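Uncharacterized protein (Parabacteroides merdae ATCC 43184, PDB 5BMT) is of unknown function but carries an N-terminal domain related to the OB domain of a Bacteroides lipoprotein family, consistent with a place in the cell envelope. Local coordinates at residues Ile26-Leu29 / Pro33-Val36; Ala37-Asp42 / Gly77-Pro82; Phe55-Asp58 / Asp63-Asn66; Ala65-Ser68 / Phe72-Ala75. All blocks are in the same frame, centred on the assembly; numbering follows the deposited sequence.

Interaction 1: residues Ile26-Leu29 / Pro33-Val36; sequences IYPL and PLYV
Ile26 and Leu34 form a single antiparallel, hydrogen-bonded pair, their CA atoms 5.2 Å apart and two backbone bonds running between them, Ile26 N to Leu34 O at 2.8 Å and Leu34 N to Ile26 O at 2.9 Å. Both bonds are nearly straight, and Ile26 O also receives a CA-H contact from Pro33. On the face that carries Ile26, Pro28, Leu34 and Val36, the side chains meet carbon to carbon. Ile26 sets CG1 between its backbone N and carbonyl carbon (chi1 65°), which lays this branch against Leu34 CB at 3.8 Å and carries CD1 on to both Leu34 CD1 and Val36 CG2, the latter at 4.2 Å. Leu34 CD1 is also met by Pro28, whose CG lies 3.8 Å from it. Phe55 touches both Pro28 and Leu34, and Ala53 and Val16 also touch Ile26, so this face belongs to the interior. With Ile26 cut back to an alanine, a gap is likely to open beside Leu34 CB and Val36 CG2 to lose its neighbour on this strand. On the other side of the ribbon, the Tyr27 ring brings its CD2-CE2 side obliquely to Pro33, with CE2 3.9 Å from Pro33 CG. The pairing joins strand 24-28 to strand 34-35, the two outermost strands of the five-stranded sheet, and so closes it into a barrel with the strand order 1-2-3-5-4-1 of the OB fold.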
# COMPACT_ATOMS: atom_id res chain seq x y z
N ILE A 26 -8.38 4.54 -13.21
CA ILE A 26 -7.92 3.85 -12.02
C ILE A 26 -6.86 2.85 -12.49
O ILE A 26 -6.98 2.23 -13.57
CB ILE A 26 -9.01 3.23 -11.13
CG1 ILE A 26 -9.75 2.12 -11.84
CG2 ILE A 26 -9.97 4.37 -10.63
CD1 ILE A 26 -10.65 1.25 -10.86
N TYR A 27 -5.80 2.74 -11.69
CA TYR A 27 -4.65 1.89 -11.99
C TYR A 27 -4.60 0.78 -10.95
O TYR A 27 -4.04 0.97 -9.86
CB TYR A 27 -3.36 2.73 -11.96
CG TYR A 27 -3.32 3.74 -13.09
CD1 TYR A 27 -3.98 4.97 -12.99
CD2 TYR A 27 -2.60 3.48 -14.25
CE1 TYR A 27 -3.96 5.89 -14.03
CE2 TYR A 27 -2.51 4.43 -15.27
CZ TYR A 27 -3.19 5.63 -15.15
OH TYR A 27 -3.13 6.54 -16.19
N PRO A 28 -5.26 -0.37 -11.22
CA PRO A 28 -5.31 -1.43 -10.19
C PRO A 28 -4.04 -2.24 -10.15
O PRO A 28 -3.42 -2.50 -11.19
CB PRO A 28 -6.49 -2.31 -10.64
CG PRO A 28 -7.19 -1.51 -11.78
CD PRO A 28 -6.07 -0.72 -12.40
N LEU A 29 -3.68 -2.70 -8.94
CA LEU A 29 -2.54 -3.61 -8.82
C LEU A 29 -2.85 -4.91 -9.60
O LEU A 29 -3.91 -5.50 -9.43
CB LEU A 29 -2.35 -3.94 -7.33
CG LEU A 29 -1.21 -4.91 -6.99
CD1 LEU A 29 0.16 -4.30 -7.37
CD2 LEU A 29 -1.26 -5.30 -5.51
N PRO A 33 -4.97 -0.36 -16.84
CA PRO A 33 -5.69 0.87 -16.44
C PRO A 33 -7.14 0.80 -16.91
O PRO A 33 -7.44 0.25 -17.97
CB PRO A 33 -4.93 1.99 -17.18
CG PRO A 33 -3.56 1.39 -17.50
CD PRO A 33 -3.89 -0.08 -17.79
N LEU A 34 -8.03 1.38 -16.10
CA LEU A 34 -9.46 1.36 -16.37
C LEU A 34 -10.07 2.72 -16.35
O LEU A 34 -9.74 3.53 -15.49
CB LEU A 34 -10.18 0.54 -15.28
CG LEU A 34 -9.64 -0.88 -15.05
CD1 LEU A 34 -10.36 -1.51 -13.89
CD2 LEU A 34 -9.79 -1.72 -16.31
N TYR A 35 -11.04 2.94 -17.25
CA TYR A 35 -11.89 4.11 -17.20
C TYR A 35 -13.21 3.70 -16.60
O TYR A 35 -13.94 2.89 -17.19
CB TYR A 35 -12.09 4.75 -18.57
CG TYR A 35 -13.04 5.92 -18.51
CD1 TYR A 35 -12.73 7.07 -17.79
CD2 TYR A 35 -14.30 5.84 -19.12
CE1 TYR A 35 -13.61 8.15 -17.72
CE2 TYR A 35 -15.21 6.90 -19.03
CZ TYR A 35 -14.85 8.05 -18.34
OH TYR A 35 -15.75 9.10 -18.29
N VAL A 36 -13.52 4.25 -15.42
CA VAL A 36 -14.79 4.02 -14.74
C VAL A 36 -15.46 5.40 -14.65
O VAL A 36 -15.01 6.24 -13.86
CB VAL A 36 -14.64 3.35 -13.36
CG1 VAL A 36 -16.01 3.09 -12.72
CG2 VAL A 36 -13.84 2.04 -13.45

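Interaction 2: residues Ala37-Asp42 / Gly77-Pro82; sequences ATIAND and GAASSP. With EDO (1,2-ethanediol), chain F.
Ile39 points its side chain at Ala79 from the short, weakly bonded helix 37-40, the CD1 end meeting Ala79 CB at 4.0 Å and passing the backbone carbonyl carbon of Ala78. CG1 of Ile39 sits beside the backbone N (chi1 -66°) and the chain then runs extended, so that the methyl at its end, rather than the CG2 branch, reaches the strand. Tyr45 touches both Ile39 and Ala79, while Ile26 packs on Ile39 from strand 24-28. Just before Ile39 in the chain, Thr38 faces Gly77 through water. Its hydroxyl takes the position between backbone N and carbonyl carbon, and OG1 stands 3.5 Å from Gly77 O. Water 1 joins Thr38 OG1 to Gly77 N, from which it accepts at 3.0 Å; water 2 lies 2.7 Å from Thr38 OG1 and donates to Gly77 O. A helix between the third and fourth strands of the barrel is a hallmark of the OB fold, and here that element is reduced to about one turn lying against strand 73-79. Gly77 has backbone angles (phi 160°, psi -162°) at which a CB would press on the preceding carbonyl oxygen. The helix is tied at its end by Asn41, whose ND2 donates to Ala37 O at 2.9 Å, tilted from both the carbonyl plane and its own amide plane. An ethanediol, probably from the crystallisation liquor, donates from O1 to Ala40 O at 2.7 Å and is also bonded to Tyr45 O.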
# COMPACT_ATOMS: atom_id res chain seq x y z
N ALA A 37 -16.47 5.66 -15.51
CA ALA A 37 -17.10 6.99 -15.60
C ALA A 37 -17.66 7.47 -14.27
O ALA A 37 -17.48 8.65 -13.93
CB ALA A 37 -18.20 6.98 -16.64
N THR A 38 -18.28 6.58 -13.48
CA THR A 38 -18.84 6.99 -12.19
C THR A 38 -17.72 7.50 -11.25
O THR A 38 -17.88 8.57 -10.65
CB THR A 38 -19.65 5.85 -11.56
OG1 THR A 38 -18.83 4.69 -11.42
CG2 THR A 38 -20.93 5.56 -12.33
N ILE A 39 -16.55 6.81 -11.20
CA ILE A 39 -15.46 7.27 -10.36
C ILE A 39 -14.88 8.58 -10.88
O ILE A 39 -14.57 9.47 -10.08
CB ILE A 39 -14.38 6.16 -10.28
CG1 ILE A 39 -14.98 4.93 -9.53
CG2 ILE A 39 -13.07 6.66 -9.64
CD1 ILE A 39 -14.07 3.60 -9.51
N ALA A 40 -14.77 8.73 -12.21
CA ALA A 40 -14.19 9.95 -12.80
C ALA A 40 -15.02 11.19 -12.50
O ALA A 40 -14.51 12.30 -12.63
CB ALA A 40 -14.08 9.79 -14.30
N ASN A 41 -16.31 11.01 -12.14
CA ASN A 41 -17.19 12.15 -11.88
C ASN A 41 -17.56 12.25 -10.40
O ASN A 41 -18.48 13.00 -10.07
CB ASN A 41 -18.45 12.01 -12.74
CG ASN A 41 -18.15 12.35 -14.17
OD1 ASN A 41 -18.01 13.53 -14.53
ND2 ASN A 41 -18.02 11.34 -15.01
N ASP A 42 -16.85 11.51 -9.53
CA ASP A 42 -17.23 11.48 -8.11
C ASP A 42 -16.31 12.39 -7.30
O ASP A 42 -15.10 12.13 -7.25
CB ASP A 42 -17.15 10.02 -7.62
CG ASP A 42 -17.70 9.78 -6.24
OD1 ASP A 42 -17.71 10.72 -5.42
OD2 ASP A 42 -18.07 8.62 -5.95
N GLY A 77 -18.07 -0.35 -12.11
CA GLY A 77 -17.75 -0.74 -10.76
C GLY A 77 -17.84 0.41 -9.79
O GLY A 77 -18.45 1.45 -10.08
N ALA A 78 -17.22 0.22 -8.65
CA ALA A 78 -17.27 1.20 -7.59
C ALA A 78 -16.03 1.06 -6.76
O ALA A 78 -15.24 0.14 -6.95
CB ALA A 78 -18.52 1.01 -6.75
N ALA A 79 -15.82 1.99 -5.86
CA ALA A 79 -14.63 1.93 -5.05
C ALA A 79 -14.93 2.35 -3.63
O ALA A 79 -15.91 3.05 -3.36
CB ALA A 79 -13.56 2.84 -5.65
N SER A 80 -14.05 1.95 -2.72
CA SER A 80 -14.14 2.38 -1.33
C SER A 80 -13.84 3.87 -1.21
O SER A 80 -13.42 4.51 -2.17
CB SER A 80 -13.06 1.65 -0.53
OG SER A 80 -11.74 2.09 -0.88
N SER A 81 -13.96 4.40 0.02
CA SER A 81 -13.48 5.74 0.33
C SER A 81 -11.95 5.71 0.17
O SER A 81 -11.35 4.62 0.31
CB SER A 81 -13.85 6.13 1.75
OG SER A 81 -15.26 6.28 1.89
N PRO A 82 -11.27 6.83 -0.12
CA PRO A 82 -9.81 6.79 -0.23
C PRO A 82 -9.14 6.32 1.06
O PRO A 82 -9.60 6.65 2.18
CB PRO A 82 -9.42 8.27 -0.45
CG PRO A 82 -10.65 8.91 -0.98
CD PRO A 82 -11.79 8.21 -0.33
C1 EDO F . -12.82 12.54 -9.74
O1 EDO F . -13.33 13.60 -10.56
C2 EDO F . -11.28 12.63 -9.70
O2 EDO F . -10.95 13.85 -9.09
O HOH W 1 -19.56 2.13 -12.82
O HOH W 2 -18.95 4.15 -8.76

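Interaction 3: residues Phe55-Asp58 / Asp63-Asn66; sequences FTVD and DNAN
Asn64 reaches from the loop between strand 50-57 and helix 67-70 to the end of that strand, within the connection that links the fourth and fifth strands of an OB-type barrel. The hydrogen bonding is by side-chain amide to main chain. Asn64 ND2 donates to Asp58 O at 3.0 Å, in a bond that is almost straight (175° at the hydrogen). With CG beside the backbone N and turned from the carbonyl carbon (chi1 -77°), the amide extends to both partners: its OD1 accepts from Val74 N of strand 73-79. The buried amide thus bridges the chain just past strand 50-57 and the start of strand 73-79, with a bond from each of its polar atoms, which should fix its rotation. Asp58 O has a second donor in Ser61 OG, from the loop between the two segments. A leucine in place of Asn64 would probably leave Val74 N without its acceptor and weaken the hold of this loop on Asp58. The van der Waals part is slight: the Val57 CG1 methyl lies 3.8 Å from Asn64 ND2, the two side chains crossing at about a right angle. Asp58 O lies within the amide plane of Asn64, whereas ND2 stands 49° above the carbonyl plane of Asp58.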
# COMPACT_ATOMS: atom_id res chain seq x y z
N PHE A 55 -14.52 -4.13 -9.89
CA PHE A 55 -14.85 -3.77 -11.25
C PHE A 55 -15.04 -4.97 -12.15
O PHE A 55 -14.60 -6.08 -11.84
CB PHE A 55 -13.68 -2.92 -11.83
CG PHE A 55 -12.30 -3.51 -11.66
CD1 PHE A 55 -11.78 -4.39 -12.61
CD2 PHE A 55 -11.52 -3.19 -10.55
CE1 PHE A 55 -10.48 -4.91 -12.45
CE2 PHE A 55 -10.26 -3.75 -10.38
CZ PHE A 55 -9.74 -4.59 -11.34
N THR A 56 -15.67 -4.71 -13.30
CA THR A 56 -15.89 -5.70 -14.34
C THR A 56 -15.65 -5.04 -15.69
O THR A 56 -16.07 -3.89 -15.90
CB THR A 56 -17.29 -6.29 -14.25
OG1 THR A 56 -17.56 -6.67 -12.90
CG2 THR A 56 -17.49 -7.48 -15.17
N VAL A 57 -14.99 -5.77 -16.59
CA VAL A 57 -14.71 -5.32 -17.96
C VAL A 57 -15.52 -6.19 -18.91
O VAL A 57 -15.44 -7.42 -18.83
CB VAL A 57 -13.21 -5.40 -18.30
CG1 VAL A 57 -12.94 -5.08 -19.78
CG2 VAL A 57 -12.40 -4.47 -17.39
N ASP A 58 -16.26 -5.56 -19.85
CA ASP A 58 -16.95 -6.26 -20.93
C ASP A 58 -16.03 -6.17 -22.13
O ASP A 58 -15.96 -5.14 -22.79
CB ASP A 58 -18.32 -5.60 -21.20
CG ASP A 58 -19.14 -6.26 -22.31
OD1 ASP A 58 -18.64 -7.25 -22.92
OD2 ASP A 58 -20.24 -5.76 -22.61
N ASP A 63 -17.35 0.12 -26.73
CA ASP A 63 -16.43 1.01 -26.00
C ASP A 63 -15.03 0.40 -25.85
O ASP A 63 -14.06 1.14 -25.75
CB ASP A 63 -16.99 1.34 -24.61
CG ASP A 63 -17.92 2.54 -24.56
OD1 ASP A 63 -18.14 3.17 -25.62
OD2 ASP A 63 -18.40 2.87 -23.45
N ASN A 64 -14.93 -0.94 -25.83
CA ASN A 64 -13.64 -1.63 -25.67
C ASN A 64 -13.09 -2.19 -27.00
O ASN A 64 -12.02 -2.79 -26.98
CB ASN A 64 -13.75 -2.72 -24.60
CG ASN A 64 -13.73 -2.08 -23.23
OD1 ASN A 64 -13.03 -1.07 -23.05
ND2 ASN A 64 -14.47 -2.62 -22.26
N ALA A 65 -13.75 -1.91 -28.14
CA ALA A 65 -13.29 -2.37 -29.45
C ALA A 65 -11.90 -1.80 -29.79
O ALA A 65 -11.13 -2.48 -30.47
CB ALA A 65 -14.29 -1.98 -30.54
N ASN A 66 -11.58 -0.59 -29.29
CA ASN A 66 -10.30 0.07 -29.56
C ASN A 66 -9.48 0.25 -28.28
O ASN A 66 -8.69 1.21 -28.19
CB ASN A 66 -10.53 1.44 -30.22
CG ASN A 66 -11.26 1.36 -31.54
OD1 ASN A 66 -10.92 0.55 -32.40
ND2 ASN A 66 -12.27 2.19 -31.71

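Interaction 4: residues Ala65-Ser68 / Phe72-Ala75; sequences ANAS and FYVA
Ala67, in the first turn of helix 67-70, makes a small contact near the surface, apolar against the Tyr73 ring and also touching the backbone carbonyl of Phe72, where the chain enters strand 73-79. This helix belongs to the excursion between the fourth and fifth strands of the OB-like barrel, and the turn back into the last strand folds against it. The backbones approach to 5.6 Å between Ala67 CA and Tyr73 CA, close enough for the methyl of Ala67 to span the gap. It comes obliquely to the CD1-CE1 side of the Tyr73 ring. Tyr73 CG lies beside its own backbone N (chi1 -79°), which swings the ring back towards the helix although its CB bond does not head there. The same ring makes edge-to-face contacts with Phe59 and Tyr32, so the methyl adds to an aromatic cluster. Phe72 takes part through its backbone, its side chain pointing away from Ala67 to pack on Tyr35 and Arg23, with Val74 CG2 at its ring edge. A sulfate ion, probably from the crystallisation liquor, lies nearby. Phe72 N is buried here with no hydrogen-bonding partner in the model. Ala67 CB is 3.5 Å from Tyr73 CE1 and 3.6 Å from Phe72 O.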
# COMPACT_ATOMS: atom_id res chain seq x y z
N ALA A 65 -13.75 -1.91 -28.14
CA ALA A 65 -13.29 -2.37 -29.45
C ALA A 65 -11.90 -1.80 -29.79
O ALA A 65 -11.13 -2.48 -30.47
CB ALA A 65 -14.29 -1.98 -30.54
N ASN A 66 -11.58 -0.59 -29.29
CA ASN A 66 -10.30 0.07 -29.56
C ASN A 66 -9.48 0.25 -28.28
O ASN A 66 -8.69 1.21 -28.19
CB ASN A 66 -10.53 1.44 -30.22
CG ASN A 66 -11.26 1.36 -31.54
OD1 ASN A 66 -10.92 0.55 -32.40
ND2 ASN A 66 -12.27 2.19 -31.71
N ALA A 67 -9.63 -0.66 -27.30
CA ALA A 67 -8.92 -0.56 -26.02
C ALA A 67 -7.40 -0.46 -26.19
O ALA A 67 -6.77 0.31 -25.46
CB ALA A 67 -9.26 -1.76 -25.13
N SER A 68 -6.82 -1.21 -27.15
CA SER A 68 -5.37 -1.19 -27.40
C SER A 68 -4.89 0.24 -27.75
O SER A 68 -3.85 0.66 -27.22
CB SER A 68 -4.98 -2.18 -28.49
OG SER A 68 -5.66 -1.92 -29.70
N PHE A 72 -6.66 1.97 -22.15
CA PHE A 72 -7.43 1.55 -20.97
C PHE A 72 -8.60 0.70 -21.43
O PHE A 72 -9.03 0.79 -22.60
CB PHE A 72 -7.97 2.81 -20.20
CG PHE A 72 -8.79 3.76 -21.05
CD1 PHE A 72 -10.15 3.54 -21.28
CD2 PHE A 72 -8.19 4.85 -21.68
CE1 PHE A 72 -10.89 4.38 -22.11
CE2 PHE A 72 -8.94 5.71 -22.49
CZ PHE A 72 -10.28 5.47 -22.71
N TYR A 73 -9.18 -0.03 -20.47
CA TYR A 73 -10.45 -0.69 -20.68
C TYR A 73 -11.53 0.15 -19.99
O TYR A 73 -11.32 0.64 -18.88
CB TYR A 73 -10.46 -2.11 -20.08
CG TYR A 73 -9.79 -3.12 -20.96
CD1 TYR A 73 -10.37 -3.54 -22.15
CD2 TYR A 73 -8.54 -3.62 -20.63
CE1 TYR A 73 -9.74 -4.46 -22.98
CE2 TYR A 73 -7.89 -4.55 -21.45
CZ TYR A 73 -8.49 -4.95 -22.63
OH TYR A 73 -7.85 -5.85 -23.47
N VAL A 74 -12.70 0.25 -20.63
CA VAL A 74 -13.85 0.87 -19.98
C VAL A 74 -14.41 -0.20 -19.06
O VAL A 74 -14.60 -1.36 -19.48
CB VAL A 74 -14.91 1.36 -21.00
CG1 VAL A 74 -16.16 1.85 -20.28
CG2 VAL A 74 -14.33 2.45 -21.91
N ALA A 75 -14.65 0.15 -17.80
CA ALA A 75 -15.15 -0.82 -16.83
C ALA A 75 -16.29 -0.23 -16.05
O ALA A 75 -16.49 0.99 -16.03
CB ALA A 75 -14.02 -1.21 -15.87

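In the fold
All four contacts belong to one small OB-type barrel of five strands near the N-terminus. Interaction 1 comes first along the chain and closes the barrel; interaction 2 follows and encloses interactions 3 and 4, which share Ala65 and Asn66 and have centres about 5 Å apart. Interaction 1 is central: its centre is about 11 Å from those of interactions 2 and 4 and 12 Å from that of interaction 3. Strand 73-79 serves both interactions 2 and 4, whose centres are about 18 Å apart, and runs parallel to strand 34-35. The contacts thus knit barrel closure, helix 37-40 and the connection between the last two strands into one unit.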